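Local coordinates for protein ribosomal RNA small subunit methyltransferase Nep1 (Archaeoglobus fulgidus, PDB 3O7B) that probably methylates N1 of a specific pseudouridine in 16S ribosomal RNA, using S-adenosylmethionine, and so takes part in ribosome biogenesis, at residues H91-F105 with V119-F132. Sequence-based numbering, arbitrary orientation.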
ATOM      1  N   HIS A  91       3.669  -6.258  -2.408  1.00 11.82           N
ATOM      2  CA  HIS A  91       3.556  -5.068  -3.279  1.00 12.02           C
ATOM      3  C   HIS A  91       3.540  -3.794  -2.452  1.00 11.64           C
ATOM      4  O   HIS A  91       4.346  -2.893  -2.677  1.00 11.24           O
ATOM      5  CB  HIS A  91       2.282  -5.160  -4.112  1.00 11.98           C
ATOM      6  CG  HIS A  91       2.054  -3.977  -5.005  1.00 12.28           C
ATOM      7  ND1 HIS A  91       0.808  -3.407  -5.165  1.00 13.13           N
ATOM      8  CD2 HIS A  91       2.911  -3.245  -5.755  1.00 12.90           C
ATOM      9  CE1 HIS A  91       0.905  -2.380  -5.992  1.00 13.46           C
ATOM     10  NE2 HIS A  91       2.167  -2.262  -6.370  1.00 13.03           N
ATOM     11  N   GLN A  92       2.636  -3.741  -1.469  1.00 12.01           N
ATOM     12  CA  GLN A  92       2.438  -2.493  -0.748  1.00 12.05           C
ATOM     13  C   GLN A  92       3.613  -2.204   0.161  1.00 11.84           C
ATOM     14  O   GLN A  92       4.023  -1.052   0.328  1.00 11.28           O
ATOM     15  CB  GLN A  92       1.129  -2.563   0.038  1.00 13.31           C
ATOM     16  CG  GLN A  92      -0.105  -2.728  -0.884  1.00 15.61           C
ATOM     17  CD  GLN A  92      -1.294  -3.416  -0.237  1.00 16.42           C
ATOM     18  OE1 GLN A  92      -1.269  -3.774   0.946  1.00 17.39           O
ATOM     19  NE2 GLN A  92      -2.356  -3.610  -1.023  1.00 18.51           N
ATOM     20  N   CYS A  93       4.191  -3.253   0.756  1.00 11.55           N
ATOM     21  CA  CYS A  93       5.324  -3.051   1.630  1.00 12.55           C
ATOM     22  C   CYS A  93       6.526  -2.539   0.869  1.00 11.54           C
ATOM     23  O   CYS A  93       7.232  -1.656   1.335  1.00 12.52           O
ATOM     24  CB  CYS A  93       5.702  -4.360   2.334  1.00 12.58           C
ATOM     25  SG  CYS A  93       4.482  -4.933   3.544  1.00 15.00           S
ATOM     26  N   LEU A  94       6.738  -3.099  -0.320  1.00 12.17           N
ATOM     27  CA  LEU A  94       7.843  -2.633  -1.161  1.00 12.36           C
ATOM     28  C   LEU A  94       7.632  -1.191  -1.603  1.00 12.24           C
ATOM     29  O   LEU A  94       8.575  -0.413  -1.649  1.00 12.60           O
ATOM     30  CB  LEU A  94       7.987  -3.499  -2.409  1.00 13.03           C
ATOM     31  CG  LEU A  94       8.639  -4.864  -2.184  1.00 12.47           C
ATOM     32  CD1 LEU A  94       8.378  -5.716  -3.412  1.00 13.55           C
ATOM     33  CD2 LEU A  94      10.126  -4.685  -1.902  1.00 14.12           C
ATOM     34  N   LEU A  95       6.389  -0.841  -1.958  1.00 12.21           N
ATOM     35  CA  LEU A  95       6.148   0.550  -2.373  1.00 12.41           C
ATOM     36  C   LEU A  95       6.541   1.516  -1.276  1.00 12.35           C
ATOM     37  O   LEU A  95       7.267   2.476  -1.502  1.00 13.06           O
ATOM     38  CB  LEU A  95       4.687   0.775  -2.765  1.00 11.98           C
ATOM     39  CG  LEU A  95       4.201   0.163  -4.070  1.00 13.16           C
ATOM     40  CD1 LEU A  95       2.732   0.556  -4.294  1.00 14.32           C
ATOM     41  CD2 LEU A  95       5.071   0.570  -5.252  1.00 16.43           C
ATOM     42  N   LEU A  96       6.073   1.261  -0.059  1.00 11.54           N
ATOM     43  CA  LEU A  96       6.369   2.155   1.041  1.00 12.27           C
ATOM     44  C   LEU A  96       7.868   2.226   1.314  1.00 11.96           C
ATOM     45  O   LEU A  96       8.437   3.299   1.463  1.00 12.81           O
ATOM     46  CB  LEU A  96       5.625   1.730   2.299  1.00 12.64           C
ATOM     47  CG  LEU A  96       5.987   2.492   3.567  1.00 13.26           C
ATOM     48  CD1 LEU A  96       5.833   4.028   3.367  1.00 13.93           C
ATOM     49  CD2 LEU A  96       5.118   2.017   4.682  1.00 14.14           C
ATOM     50  N   LEU A  97       8.493   1.058   1.429  1.00 12.93           N
ATOM     51  CA  LEU A  97       9.904   1.026   1.753  1.00 12.60           C
ATOM     52  C   LEU A  97      10.745   1.784   0.717  1.00 12.34           C
ATOM     53  O   LEU A  97      11.606   2.596   1.073  1.00 12.98           O
ATOM     54  CB  LEU A  97      10.359  -0.440   1.848  1.00 13.51           C
ATOM     55  CG  LEU A  97      11.806  -0.578   2.307  1.00 15.67           C
ATOM     56  CD1 LEU A  97      12.005  -0.082   3.752  1.00 17.23           C
ATOM     57  CD2 LEU A  97      12.231  -2.022   2.194  1.00 16.61           C
ATOM     58  N   LEU A  98      10.482   1.530  -0.561  1.00 12.22           N
ATOM     59  CA  LEU A  98      11.288   2.144  -1.604  1.00 12.64           C
ATOM     60  C   LEU A  98      11.019   3.648  -1.750  1.00 13.34           C
ATOM     61  O   LEU A  98      11.855   4.368  -2.317  1.00 14.82           O
ATOM     62  CB  LEU A  98      11.126   1.399  -2.917  1.00 12.72           C
ATOM     63  CG  LEU A  98      11.677  -0.042  -2.917  1.00 15.49           C
ATOM     64  CD1 LEU A  98      11.096  -0.808  -4.097  1.00 17.28           C
ATOM     65  CD2 LEU A  98      13.173  -0.011  -3.002  1.00 17.44           C
ATOM     66  N   ASP A  99       9.883   4.105  -1.220  1.00 13.72           N
ATOM     67  CA  ASP A  99       9.557   5.550  -1.184  1.00 14.83           C
ATOM     68  C   ASP A  99      10.401   6.324  -0.163  1.00 15.65           C
ATOM     69  O   ASP A  99      10.407   7.558  -0.158  1.00 16.74           O
ATOM     70  CB  ASP A  99       8.075   5.757  -0.823  1.00 14.93           C
ATOM     71  CG  ASP A  99       7.102   5.432  -1.971  1.00 16.24           C
ATOM     72  OD1 ASP A  99       7.508   5.253  -3.149  1.00 17.52           O
ATOM     73  OD2 ASP A  99       5.871   5.357  -1.674  1.00 17.34           O
ATOM     74  N   SER A 100      11.077   5.621   0.741  1.00 15.60           N
ATOM     75  CA  SER A 100      11.924   6.268   1.752  1.00 17.38           C
ATOM     76  C   SER A 100      13.003   7.126   1.089  1.00 17.87           C
ATOM     77  O   SER A 100      13.603   6.714   0.092  1.00 18.01           O
ATOM     78  CB  SER A 100      12.609   5.221   2.643  1.00 17.88           C
ATOM     79  OG  SER A 100      13.545   5.852   3.515  1.00 19.58           O
ATOM     80  N   PRO A 101      13.281   8.314   1.660  1.00 19.18           N
ATOM     81  CA  PRO A 101      14.401   9.088   1.115  1.00 20.14           C
ATOM     82  C   PRO A 101      15.784   8.553   1.535  1.00 21.10           C
ATOM     83  O   PRO A 101      16.804   8.996   1.012  1.00 22.10           O
ATOM     84  CB  PRO A 101      14.168  10.482   1.696  1.00 20.81           C
ATOM     85  CG  PRO A 101      13.538  10.228   2.987  1.00 20.71           C
ATOM     86  CD  PRO A 101      12.614   9.026   2.762  1.00 19.58           C
ATOM     87  N   LEU A 102      15.807   7.604   2.462  1.00 21.11           N
ATOM     88  CA  LEU A 102      17.065   7.047   2.946  1.00 22.44           C
ATOM     89  C   LEU A 102      17.503   5.923   2.017  1.00 23.06           C
ATOM     90  O   LEU A 102      16.738   4.990   1.759  1.00 23.32           O
ATOM     91  CB  LEU A 102      16.879   6.557   4.378  1.00 22.25           C
ATOM     92  CG  LEU A 102      18.059   6.063   5.205  1.00 23.34           C
ATOM     93  CD1 LEU A 102      19.267   6.994   5.123  1.00 23.25           C
ATOM     94  CD2 LEU A 102      17.613   5.913   6.642  1.00 23.56           C
ATOM     95  N   ARG A 103      18.731   6.014   1.514  1.00 24.51           N
ATOM     96  CA  ARG A 103      19.205   5.115   0.462  1.00 26.05           C
ATOM     97  C   ARG A 103      20.321   4.160   0.929  1.00 26.14           C
ATOM     98  O   ARG A 103      20.982   3.540   0.099  1.00 28.13           O
ATOM     99  CB  ARG A 103      19.644   5.932  -0.778  1.00 26.78           C
ATOM    100  CG  ARG A 103      18.595   6.924  -1.294  1.00 28.46           C
ATOM    101  CD  ARG A 103      17.690   6.301  -2.350  1.00 32.40           C
ATOM    102  NE  ARG A 103      16.286   6.610  -2.115  1.00 33.94           N
ATOM    103  CZ  ARG A 103      15.311   6.499  -3.017  1.00 34.52           C
ATOM    104  NH1 ARG A 103      14.069   6.800  -2.668  1.00 34.02           N
ATOM    105  NH2 ARG A 103      15.567   6.099  -4.264  1.00 34.04           N
ATOM    106  N   ASP A 104      20.487   4.006   2.246  1.00 25.56           N
ATOM    107  CA  ASP A 104      21.599   3.242   2.860  1.00 25.00           C
ATOM    108  C   ASP A 104      21.257   1.782   3.146  1.00 24.00           C
ATOM    109  O   ASP A 104      21.835   1.144   4.050  1.00 24.93           O
ATOM    110  CB  ASP A 104      22.044   3.908   4.175  1.00 25.47           C
ATOM    111  CG  ASP A 104      21.094   3.624   5.341  1.00 27.38           C
ATOM    112  OD1 ASP A 104      19.888   3.424   5.089  1.00 27.95           O
ATOM    113  OD2 ASP A 104      21.558   3.582   6.507  1.00 29.05           O
ATOM    114  N   PHE A 105      20.288   1.261   2.411  1.00 20.88           N
ATOM    115  CA  PHE A 105      19.930  -0.133   2.578  1.00 19.16           C
ATOM    116  C   PHE A 105      19.634  -0.829   1.261  1.00 18.32           C
ATOM    117  O   PHE A 105      19.274  -0.208   0.251  1.00 17.64           O
ATOM    118  CB  PHE A 105      18.775  -0.305   3.581  1.00 18.52           C
ATOM    119  CG  PHE A 105      17.479   0.373   3.172  1.00 18.33           C
ATOM    120  CD1 PHE A 105      16.565  -0.282   2.355  1.00 18.31           C
ATOM    121  CD2 PHE A 105      17.157   1.636   3.669  1.00 19.02           C
ATOM    122  CE1 PHE A 105      15.356   0.332   2.007  1.00 18.82           C
ATOM    123  CE2 PHE A 105      15.950   2.256   3.337  1.00 19.13           C
ATOM    124  CZ  PHE A 105      15.058   1.610   2.495  1.00 18.65           C
ATOM    125  N   VAL A 119      16.072  -6.440  -5.125  1.00 13.38           N
ATOM    126  CA  VAL A 119      15.448  -5.250  -5.709  1.00 13.42           C
ATOM    127  C   VAL A 119      16.399  -4.076  -5.538  1.00 13.75           C
ATOM    128  O   VAL A 119      16.673  -3.660  -4.419  1.00 15.24           O
ATOM    129  CB  VAL A 119      14.064  -4.935  -5.049  1.00 14.09           C
ATOM    130  CG1 VAL A 119      13.398  -3.758  -5.754  1.00 13.49           C
ATOM    131  CG2 VAL A 119      13.139  -6.150  -5.097  1.00 14.22           C
ATOM    132  N   ASN A 120      16.928  -3.553  -6.652  1.00 13.90           N
ATOM    133  CA  ASN A 120      17.765  -2.372  -6.626  1.00 14.57           C
ATOM    134  C   ASN A 120      17.056  -1.258  -5.870  1.00 15.20           C
ATOM    135  O   ASN A 120      15.871  -1.005  -6.083  1.00 15.05           O
ATOM    136  CB  ASN A 120      18.031  -1.964  -8.084  1.00 14.86           C
ATOM    137  CG  ASN A 120      19.072  -0.859  -8.238  1.00 15.70           C
ATOM    138  OD1 ASN A 120      19.160   0.074  -7.450  1.00 17.75           O
ATOM    139  ND2 ASN A 120      19.849  -0.959  -9.325  1.00 17.76           N
ATOM    140  N   ARG A 121      17.785  -0.605  -4.975  1.00 16.27           N
ATOM    141  CA  ARG A 121      17.228   0.441  -4.152  1.00 17.57           C
ATOM    142  C   ARG A 121      16.609   1.542  -5.003  1.00 17.72           C
ATOM    143  O   ARG A 121      15.673   2.205  -4.564  1.00 19.45           O
ATOM    144  CB  ARG A 121      18.297   0.973  -3.171  1.00 17.82           C
ATOM    145  CG  ARG A 121      17.821   2.060  -2.218  1.00 18.54           C
ATOM    146  CD  ARG A 121      16.711   1.563  -1.289  1.00 20.07           C
ATOM    147  NE  ARG A 121      16.145   2.632  -0.474  1.00 20.04           N
ATOM    148  CZ  ARG A 121      15.163   3.439  -0.878  1.00 21.06           C
ATOM    149  NH1 ARG A 121      14.631   3.306  -2.102  1.00 19.21           N
ATOM    150  NH2 ARG A 121      14.704   4.364  -0.046  1.00 22.47           N
ATOM    151  N   GLU A 122      17.106   1.716  -6.225  1.00 18.64           N
ATOM    152  CA  GLU A 122      16.618   2.778  -7.096  1.00 19.76           C
ATOM    153  C   GLU A 122      15.425   2.393  -7.994  1.00 19.05           C
ATOM    154  O   GLU A 122      14.906   3.213  -8.756  1.00 19.82           O
ATOM    155  CB  GLU A 122      17.788   3.405  -7.866  1.00 20.92           C
ATOM    156  CG  GLU A 122      18.855   4.062  -6.943  1.00 25.58           C
ATOM    157  CD  GLU A 122      18.295   5.121  -5.984  1.00 29.65           C
ATOM    158  OE1 GLU A 122      17.443   5.940  -6.397  1.00 31.96           O
ATOM    159  OE2 GLU A 122      18.721   5.151  -4.808  1.00 32.75           O
ATOM    160  N   THR A 123      14.944   1.161  -7.869  1.00 17.33           N
ATOM    161  CA  THR A 123      13.819   0.688  -8.675  1.00 17.34           C
ATOM    162  C   THR A 123      12.513   1.409  -8.317  1.00 17.40           C
ATOM    163  O   THR A 123      12.169   1.542  -7.136  1.00 17.34           O
ATOM    164  CB  THR A 123      13.628  -0.840  -8.483  1.00 17.18           C
ATOM    165  OG1 THR A 123      14.808  -1.499  -8.938  1.00 18.10           O
ATOM    166  CG2 THR A 123      12.442  -1.368  -9.270  1.00 17.85           C
ATOM    167  N   ARG A 124      11.787   1.881  -9.337  1.00 17.56           N
ATOM    168  CA  ARG A 124      10.440   2.416  -9.161  1.00 17.95           C
ATOM    169  C   ARG A 124       9.464   1.332  -9.556  1.00 17.37           C
ATOM    170  O   ARG A 124       9.284   1.053 -10.747  1.00 19.20           O
ATOM    171  CB  ARG A 124      10.198   3.644 -10.054  1.00 18.33           C
ATOM    172  CG  ARG A 124      11.041   4.875  -9.766  1.00 21.04           C
ATOM    173  CD  ARG A 124      10.504   6.087 -10.589  1.00 20.73           C
ATOM    174  NE  ARG A 124      10.102   5.717 -11.951  1.00 24.59           N
ATOM    175  CZ  ARG A 124      10.895   5.773 -13.027  1.00 22.58           C
ATOM    176  NH1 ARG A 124      12.139   6.213 -12.908  1.00 24.19           N
ATOM    177  NH2 ARG A 124      10.431   5.391 -14.221  1.00 24.51           N
ATOM    178  N   LEU A 125       8.837   0.699  -8.577  1.00 15.65           N
ATOM    179  CA  LEU A 125       7.895  -0.370  -8.878  1.00 15.88           C
ATOM    180  C   LEU A 125       6.570   0.226  -9.316  1.00 15.57           C
ATOM    181  O   LEU A 125       6.227   1.322  -8.853  1.00 16.12           O
ATOM    182  CB  LEU A 125       7.657  -1.258  -7.647  1.00 16.60           C
ATOM    183  CG  LEU A 125       8.844  -2.136  -7.261  1.00 17.82           C
ATOM    184  CD1 LEU A 125       8.578  -2.699  -5.874  1.00 18.60           C
ATOM    185  CD2 LEU A 125       9.136  -3.242  -8.266  1.00 19.37           C
ATOM    186  N   PRO A 126       5.810  -0.501 -10.157  1.00 15.24           N
ATOM    187  CA  PRO A 126       4.461  -0.015 -10.511  1.00 15.58           C
ATOM    188  C   PRO A 126       3.603   0.112  -9.257  1.00 15.36           C
ATOM    189  O   PRO A 126       3.542  -0.801  -8.425  1.00 15.06           O
ATOM    190  CB  PRO A 126       3.907  -1.117 -11.417  1.00 16.72           C
ATOM    191  CG  PRO A 126       5.113  -1.873 -11.905  1.00 17.35           C
ATOM    192  CD  PRO A 126       6.126  -1.784 -10.816  1.00 15.87           C
ATOM    193  N   ARG A 127       2.926   1.244  -9.139  1.00 14.84           N
ATOM    194  CA  ARG A 127       2.042   1.499  -8.010  1.00 14.61           C
ATOM    195  C   ARG A 127       0.686   0.825  -8.180  1.00 13.92           C
ATOM    196  O   ARG A 127       0.020   0.511  -7.189  1.00 14.87           O
ATOM    197  CB  ARG A 127       1.930   3.002  -7.763  1.00 16.08           C
ATOM    198  CG  ARG A 127       3.340   3.583  -7.573  1.00 17.75           C
ATOM    199  CD  ARG A 127       3.305   4.926  -6.978  1.00 20.01           C
ATOM    200  NE  ARG A 127       3.069   4.909  -5.539  1.00 18.54           N
ATOM    201  CZ  ARG A 127       4.019   4.827  -4.608  1.00 17.11           C
ATOM    202  NH1 ARG A 127       5.296   4.650  -4.946  1.00 17.72           N
ATOM    203  NH2 ARG A 127       3.681   4.900  -3.340  1.00 17.32           N
ATOM    204  N   ASN A 128       0.306   0.581  -9.432  1.00 13.46           N
ATOM    205  CA  ASN A 128      -0.914  -0.129  -9.735  1.00 13.19           C
ATOM    206  C   ASN A 128      -0.640  -1.616  -9.576  1.00 12.97           C
ATOM    207  O   ASN A 128       0.303  -2.154 -10.173  1.00 13.68           O
ATOM    208  CB  ASN A 128      -1.368   0.201 -11.155  1.00 13.74           C
ATOM    209  CG  ASN A 128      -2.558  -0.611 -11.574  1.00 14.11           C
ATOM    210  OD1 ASN A 128      -2.422  -1.776 -11.955  1.00 16.07           O
ATOM    211  ND2 ASN A 128      -3.740  -0.024 -11.479  1.00 15.78           N
ATOM    212  N   TYR A 129      -1.505  -2.271  -8.806  1.00 12.36           N
ATOM    213  CA  TYR A 129      -1.357  -3.693  -8.483  1.00 12.50           C
ATOM    214  C   TYR A 129      -1.318  -4.583  -9.719  1.00 13.05           C
ATOM    215  O   TYR A 129      -0.511  -5.531  -9.789  1.00 12.37           O
ATOM    216  CB  TYR A 129      -2.484  -4.114  -7.549  1.00 13.26           C
ATOM    217  CG  TYR A 129      -2.574  -5.596  -7.324  1.00 13.48           C
ATOM    218  CD1 TYR A 129      -1.674  -6.229  -6.470  1.00 15.47           C
ATOM    219  CD2 TYR A 129      -3.563  -6.354  -7.937  1.00 13.13           C
ATOM    220  CE1 TYR A 129      -1.745  -7.604  -6.256  1.00 15.35           C
ATOM    221  CE2 TYR A 129      -3.646  -7.737  -7.718  1.00 14.17           C
ATOM    222  CZ  TYR A 129      -2.741  -8.328  -6.861  1.00 13.94           C
ATOM    223  OH  TYR A 129      -2.792  -9.692  -6.630  1.00 16.94           O
ATOM    224  N   ASN A 130      -2.178  -4.322 -10.701  1.00 12.32           N
ATOM    225  CA  ASN A 130      -2.230  -5.189 -11.879  1.00 13.54           C
ATOM    226  C   ASN A 130      -0.951  -5.071 -12.692  1.00 14.07           C
ATOM    227  O   ASN A 130      -0.452  -6.082 -13.208  1.00 14.06           O
ATOM    228  CB  ASN A 130      -3.478  -4.916 -12.728  1.00 13.96           C
ATOM    229  CG  ASN A 130      -4.750  -5.152 -11.941  1.00 15.03           C
ATOM    230  OD1 ASN A 130      -5.602  -4.249 -11.801  1.00 17.58           O
ATOM    231  ND2 ASN A 130      -4.888  -6.348 -11.393  1.00 12.74           N
ATOM    232  N   ARG A 131      -0.391  -3.866 -12.749  1.00 13.57           N
ATOM    233  CA  ARG A 131       0.887  -3.648 -13.418  1.00 14.52           C
ATOM    234  C   ARG A 131       2.025  -4.306 -12.625  1.00 13.79           C
ATOM    235  O   ARG A 131       2.953  -4.866 -13.220  1.00 13.88           O
ATOM    236  CB  ARG A 131       1.114  -2.149 -13.610  1.00 15.24           C
ATOM    237  CG  ARG A 131       0.079  -1.488 -14.552  1.00 20.10           C
ATOM    238  CD  ARG A 131       0.714  -1.089 -15.861  1.00 26.54           C
ATOM    239  NE  ARG A 131      -0.182  -0.467 -16.845  1.00 27.39           N
ATOM    240  CZ  ARG A 131      -0.470   0.836 -16.934  1.00 28.68           C
ATOM    241  NH1 ARG A 131      -0.003   1.725 -16.068  1.00 27.55           N
ATOM    242  NH2 ARG A 131      -1.256   1.253 -17.913  1.00 30.20           N
ATOM    243  N   PHE A 132       1.942  -4.277 -11.297  1.00 13.39           N
ATOM    244  CA  PHE A 132       2.924  -4.994 -10.484  1.00 13.32           C
ATOM    245  C   PHE A 132       2.884  -6.498 -10.763  1.00 13.10           C
ATOM    246  O   PHE A 132       3.945  -7.142 -10.926  1.00 12.95           O
ATOM    247  CB  PHE A 132       2.676  -4.709  -9.011  1.00 12.90           C
ATOM    248  CG  PHE A 132       3.578  -5.499  -8.079  1.00 13.08           C
ATOM    249  CD1 PHE A 132       4.918  -5.156  -7.924  1.00 14.59           C
ATOM    250  CD2 PHE A 132       3.071  -6.579  -7.383  1.00 13.82           C
ATOM    251  CE1 PHE A 132       5.763  -5.911  -7.063  1.00 14.74           C
ATOM    252  CE2 PHE A 132       3.886  -7.320  -6.524  1.00 14.19           C
ATOM    253  CZ  PHE A 132       5.223  -6.980  -6.366  1.00 14.07           C
TER
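R121 drives its guanidinium into the loop after helix 87-98 and hydrogen-bonds three carbonyls: NH1 reaches L98 O at 3.0 Å, NH2 both S100 O (2.6 Å) and L102 O. R103 lays its guanidinium over one face of R121, planes 35° apart; the like charges are probably offset by E122, whose OE1 salt-bridges R103 NH2 at 2.8 Å, and by S100 O, which R103 NH1 and R121 NH2 approach from opposite faces. Further back, R121 CD lies over the F105 ring in a CH-pi contact. With an alanine in place of R121, three carbonyls are likely to lose their donor, freeing the loop to shift. The D99–R127 salt bridge is end-on and nearly coplanar: NH1 and NH2 each meet one carboxylate oxygen on its syn lone pair, and D99 OD2 bonds T223 of the second subunit. L125 CD1 rests 3.6 Å from both L94 CB and L98 CD1. Setting CG anti to the backbone N (chi1 178°) brings the H91 ring into an offset stack on F132, while its NE2 meets P126 O at 2.9 Å. These contacts hold 120-128 against helix 87-98, on the mixed sheet of this SPOUT methyltransferase, and D99 carries them into the dimer interface.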